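Local coordinates for protein putative glyoxalase (Bacillus halodurans C-125, PDB 3CT8) that binds zinc between the two subunits of a dimer and is probably a metal-dependent lyase of the glyoxalase (vicinal oxygen chelate) superfamily, at residues V24-D29 and N137-E142; A36-L41 and N88-H93. All coordinates share one frame; numbering follows the deposited sequence.

Contact 1. Residues V24-D29 and N137-E142. With ZN (zinc ion), chain B.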
# COMPACT_ATOMS: atom_id res chain seq x y z
N VAL A 24 -3.09 -2.84 -4.43
CA VAL A 24 -1.76 -2.30 -4.17
C VAL A 24 -0.73 -3.18 -4.86
O VAL A 24 -0.67 -4.38 -4.64
CB VAL A 24 -1.45 -2.25 -2.65
CG1 VAL A 24 -0.05 -1.76 -2.41
CG2 VAL A 24 -2.49 -1.36 -1.86
N GLU A 25 0.07 -2.57 -5.72
CA GLU A 25 1.11 -3.30 -6.44
C GLU A 25 2.51 -2.93 -5.97
O GLU A 25 2.88 -1.75 -5.84
CB GLU A 25 0.98 -3.10 -7.94
CG GLU A 25 2.03 -3.82 -8.69
CD GLU A 25 1.86 -3.65 -10.16
OE1 GLU A 25 0.94 -4.28 -10.72
OE2 GLU A 25 2.64 -2.89 -10.76
N ILE A 26 3.25 -3.99 -5.70
CA ILE A 26 4.61 -3.94 -5.21
C ILE A 26 5.58 -4.83 -6.01
O ILE A 26 5.31 -5.97 -6.36
CB ILE A 26 4.66 -4.43 -3.71
CG1 ILE A 26 3.78 -3.50 -2.84
CG2 ILE A 26 6.14 -4.51 -3.17
CD1 ILE A 26 3.47 -4.01 -1.51
N ASN A 27 6.69 -4.20 -6.35
CA ASN A 27 7.83 -4.83 -7.03
C ASN A 27 8.68 -5.47 -5.98
O ASN A 27 8.96 -4.90 -4.95
CB ASN A 27 8.68 -3.78 -7.70
CG ASN A 27 7.97 -3.13 -8.82
OD1 ASN A 27 7.28 -3.81 -9.59
ND2 ASN A 27 8.11 -1.80 -8.95
N VAL A 28 9.09 -6.69 -6.27
CA VAL A 28 9.90 -7.49 -5.35
C VAL A 28 11.20 -7.91 -6.02
O VAL A 28 11.25 -8.10 -7.25
CB VAL A 28 9.14 -8.75 -4.83
CG1 VAL A 28 7.94 -8.36 -3.94
CG2 VAL A 28 8.69 -9.68 -5.99
N ASP A 29 12.22 -8.07 -5.17
CA ASP A 29 13.56 -8.41 -5.61
C ASP A 29 13.68 -9.82 -6.13
O ASP A 29 14.21 -10.06 -7.21
CB ASP A 29 14.53 -8.24 -4.46
CG ASP A 29 15.96 -8.40 -4.90
OD1 ASP A 29 16.30 -7.89 -5.98
OD2 ASP A 29 16.76 -9.01 -4.14
N ASN A 137 12.08 -8.56 1.38
CA ASN A 137 12.57 -7.33 0.71
C ASN A 137 12.91 -6.27 1.74
O ASN A 137 13.32 -5.17 1.43
CB ASN A 137 11.47 -6.78 -0.22
CG ASN A 137 11.14 -7.72 -1.35
OD1 ASN A 137 11.93 -7.90 -2.25
ND2 ASN A 137 9.93 -8.30 -1.33
N ARG A 138 12.72 -6.63 2.99
CA ARG A 138 12.97 -5.65 4.05
C ARG A 138 11.79 -4.65 4.14
O ARG A 138 11.87 -3.58 4.74
CB ARG A 138 14.29 -4.92 3.95
CG ARG A 138 15.44 -5.63 4.63
CD ARG A 138 16.42 -6.26 3.72
NE ARG A 138 17.55 -5.36 3.39
CZ ARG A 138 17.58 -4.50 2.38
NH1 ARG A 138 16.54 -4.40 1.55
NH2 ARG A 138 18.65 -3.75 2.19
N ILE A 139 10.69 -5.01 3.51
CA ILE A 139 9.50 -4.18 3.65
C ILE A 139 8.98 -4.54 5.04
O ILE A 139 8.92 -5.72 5.44
CB ILE A 139 8.44 -4.48 2.58
CG1 ILE A 139 8.94 -4.03 1.18
CG2 ILE A 139 7.12 -3.77 2.94
CD1 ILE A 139 8.06 -4.51 -0.01
N LYS A 140 8.65 -3.51 5.81
CA LYS A 140 8.10 -3.67 7.16
C LYS A 140 6.62 -4.06 7.08
O LYS A 140 5.84 -3.49 6.30
CB LYS A 140 8.34 -2.42 8.05
CG LYS A 140 7.87 -2.58 9.49
CD LYS A 140 8.35 -1.48 10.42
CE LYS A 140 7.75 -0.12 10.17
NZ LYS A 140 8.26 0.96 11.14
N VAL A 141 6.28 -5.09 7.87
CA VAL A 141 4.96 -5.65 7.92
C VAL A 141 4.48 -5.75 9.35
O VAL A 141 5.20 -6.22 10.23
CB VAL A 141 4.93 -7.08 7.31
CG1 VAL A 141 3.49 -7.58 7.26
CG2 VAL A 141 5.47 -7.08 5.91
N GLU A 142 3.26 -5.28 9.54
CA GLU A 142 2.57 -5.22 10.84
C GLU A 142 1.19 -5.88 10.85
O GLU A 142 0.40 -5.77 9.90
CB GLU A 142 2.41 -3.73 11.23
CG GLU A 142 1.68 -3.40 12.52
CD GLU A 142 1.44 -1.88 12.63
OE1 GLU A 142 2.09 -1.16 11.81
OE2 GLU A 142 0.63 -1.41 13.46
ZN ZN B . 1.88 0.93 11.46
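Asn137 reaches across to the end of strand 21-28 with its amide and is held there by one nearly straight hydrogen bond: the backbone N-H of Asp29 donates to OD1 at 2.9 Å, with an N-H...O angle of 172°. The donor stands 25° off the carbonyl plane, and CB of Asp29 follows close behind, 3.4 Å from OD1. The other end of the amide lies against Val28, where CG1 is 3.3 Å from ND2; the two side chains slant across each other. Asn137 CG lies beside its own backbone N and anti to the carbonyl carbon (chi1 -64°), a setting that carries the amide over to the strand. ND2 donates to Ser34 OG, on helix 31-44, so both ends of the amide have a polar partner and its rotation is fixed. Two residues on from Asn137, and back along strand 21-28, the contact turns apolar: the terminal methyl CD1 of Ile139 meets the branch methyl CG2 of Ile26 at 3.7 Å. Asp135 OD1 accepts from the backbone N of both Asn137 and Ile139, which pins the turn leading into strand 140-144. Beyond it the segments diverge, and Glu142 points its extended side chain to the zinc, with OE1 at 2.1 Å. His89 of the same chain and His23 of the second subunit bind the same ion, while His128 holds OE2. The contact thus bridges the two sheet-and-helix modules of a vicinal oxygen chelate fold, with a glutamate ligand of the intersubunit metal site on its second segment.

Contact 2. Residues A36-L41 and N88-H93. With ZN (zinc ion), chain B.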
# COMPACT_ATOMS: atom_id res chain seq x y z
N ALA A 36 6.93 -16.93 -1.13
CA ALA A 36 6.99 -17.91 -0.06
C ALA A 36 6.47 -17.28 1.21
O ALA A 36 5.71 -17.87 1.97
CB ALA A 36 8.46 -18.39 0.14
N PHE A 37 6.89 -16.04 1.42
CA PHE A 37 6.52 -15.30 2.62
C PHE A 37 5.05 -14.89 2.60
O PHE A 37 4.30 -15.18 3.54
CB PHE A 37 7.45 -14.08 2.81
CG PHE A 37 7.02 -13.17 3.94
CD1 PHE A 37 7.44 -13.39 5.23
CD2 PHE A 37 6.18 -12.07 3.68
CE1 PHE A 37 7.04 -12.56 6.25
CE2 PHE A 37 5.77 -11.23 4.70
CZ PHE A 37 6.20 -11.48 6.00
N TRP A 38 4.66 -14.27 1.48
CA TRP A 38 3.29 -13.77 1.31
C TRP A 38 2.26 -14.86 1.22
O TRP A 38 1.17 -14.71 1.69
CB TRP A 38 3.22 -12.78 0.14
CG TRP A 38 4.00 -11.55 0.47
CD1 TRP A 38 5.26 -11.22 0.04
CD2 TRP A 38 3.62 -10.54 1.42
NE1 TRP A 38 5.65 -10.01 0.59
CE2 TRP A 38 4.65 -9.58 1.44
CE3 TRP A 38 2.47 -10.32 2.18
CZ2 TRP A 38 4.58 -8.42 2.25
CZ3 TRP A 38 2.39 -9.18 2.98
CH2 TRP A 38 3.45 -8.25 3.04
N ASP A 39 2.61 -15.97 0.61
CA ASP A 39 1.65 -17.06 0.54
C ASP A 39 1.29 -17.45 1.97
O ASP A 39 0.12 -17.73 2.31
CB ASP A 39 2.20 -18.30 -0.16
CG ASP A 39 2.13 -18.24 -1.69
OD1 ASP A 39 1.63 -17.26 -2.29
OD2 ASP A 39 2.58 -19.25 -2.28
N TRP A 40 2.34 -17.47 2.80
CA TRP A 40 2.21 -17.89 4.19
C TRP A 40 1.41 -16.90 5.00
O TRP A 40 0.38 -17.23 5.62
CB TRP A 40 3.57 -18.20 4.87
CG TRP A 40 3.35 -18.30 6.34
CD1 TRP A 40 2.75 -19.32 7.01
CD2 TRP A 40 3.60 -17.27 7.32
NE1 TRP A 40 2.63 -19.00 8.35
CE2 TRP A 40 3.15 -17.75 8.56
CE3 TRP A 40 4.17 -15.99 7.26
CZ2 TRP A 40 3.25 -17.02 9.73
CZ3 TRP A 40 4.27 -15.27 8.42
CH2 TRP A 40 3.82 -15.79 9.64
N LEU A 41 1.83 -15.65 4.94
CA LEU A 41 1.16 -14.62 5.74
C LEU A 41 -0.28 -14.37 5.31
O LEU A 41 -1.20 -14.34 6.12
CB LEU A 41 1.93 -13.31 5.73
CG LEU A 41 1.32 -12.30 6.71
CD1 LEU A 41 1.33 -12.82 8.18
CD2 LEU A 41 2.04 -10.94 6.58
N ASN A 88 6.89 2.31 3.30
CA ASN A 88 7.57 2.01 4.55
C ASN A 88 7.02 0.69 5.08
O ASN A 88 7.75 -0.22 5.38
CB ASN A 88 7.37 3.09 5.63
CG ASN A 88 8.04 2.69 6.96
OD1 ASN A 88 7.34 2.26 7.88
ND2 ASN A 88 9.37 2.67 6.99
N HIS A 89 5.71 0.64 5.26
CA HIS A 89 5.06 -0.61 5.72
C HIS A 89 3.58 -0.77 5.44
O HIS A 89 2.84 0.18 5.17
CB HIS A 89 5.30 -0.84 7.19
CG HIS A 89 4.60 0.09 8.12
ND1 HIS A 89 5.05 1.37 8.41
CD2 HIS A 89 3.55 -0.14 8.96
CE1 HIS A 89 4.28 1.89 9.36
NE2 HIS A 89 3.36 1.00 9.70
N LEU A 90 3.18 -2.03 5.55
CA LEU A 90 1.79 -2.45 5.38
C LEU A 90 1.35 -3.04 6.69
O LEU A 90 2.10 -3.76 7.34
CB LEU A 90 1.64 -3.52 4.30
CG LEU A 90 1.97 -3.27 2.83
CD1 LEU A 90 1.66 -4.55 2.04
CD2 LEU A 90 1.15 -2.04 2.36
N ALA A 91 0.13 -2.75 7.09
CA ALA A 91 -0.38 -3.30 8.34
C ALA A 91 -1.70 -3.90 8.06
O ALA A 91 -2.49 -3.34 7.28
CB ALA A 91 -0.49 -2.26 9.47
N PHE A 92 -1.94 -5.01 8.78
CA PHE A 92 -3.16 -5.79 8.68
C PHE A 92 -3.85 -6.01 10.00
O PHE A 92 -3.22 -6.02 11.06
CB PHE A 92 -2.84 -7.18 8.11
CG PHE A 92 -2.18 -7.17 6.77
CD1 PHE A 92 -2.95 -7.19 5.60
CD2 PHE A 92 -0.80 -7.14 6.67
CE1 PHE A 92 -2.34 -7.19 4.38
CE2 PHE A 92 -0.19 -7.15 5.45
CZ PHE A 92 -0.98 -7.15 4.28
N HIS A 93 -5.18 -6.18 9.90
CA HIS A 93 -6.01 -6.51 11.06
C HIS A 93 -5.93 -7.98 11.42
O HIS A 93 -5.89 -8.84 10.54
CB HIS A 93 -7.52 -6.32 10.83
CG HIS A 93 -7.97 -4.90 10.66
ND1 HIS A 93 -7.87 -4.25 9.46
CD2 HIS A 93 -8.57 -4.04 11.51
CE1 HIS A 93 -8.39 -3.04 9.57
NE2 HIS A 93 -8.78 -2.87 10.81
ZN ZN B . 1.88 0.93 11.46
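Trp38 pushes the six-membered end of its indole from the helix toward strand 88-93, where Phe92 and Leu90 receive it. CE2 of Phe92 sits at the indole's edge, near its plane, 4.1 Å from CZ3, and the two side chains cross at about a right angle. With CG beside its backbone N and anti to the carbonyl carbon (chi1 -58°), Phe92 brings the end of its ring up to the indole. CH2 of the same indole comes within 4.2 Å of Leu90 CD1. Both strand residues point their side chains at the helix, being two apart on one face of the strand. Next, the indole itself is held in place: Phe37 CD2 lies 3.6 Å above one face, Phe68 stacks on the ring, and NE1 hydrogen-bonds to Asp135 OD2. One residue before Leu90, His89 points to the other face of the strand and binds zinc through NE2 at 2.3 Å. Its ND1 faces Asn88 OD1 at a modelled distance that is doubtfully short; Asn88 ND2 is held by Arg82 O. One strand thus carries the hydrophobic core on one face and the metal site on the other, as in vicinal oxygen chelate proteins.

From the N terminus, strand 21-28 supplies the first segment of contact 1, and helix 31-44, next in the chain, supplies that of contact 2. Contact 2 closes first, when the chain returns as strand 86-93 after the hairpin strands of the first half. Contact 1 closes later, at the turn leading into strand 140-144, so contact 2 is nested inside its loop. The closing strands are parallel neighbours: Glu142 O lies 2.7 Å from Phe92 N, and Glu142 N is 2.9 Å from Leu90 O, both probable hydrogen bonds. Together the contacts join the first sheet and its helix to the second sheet, where their second segments share one zinc site.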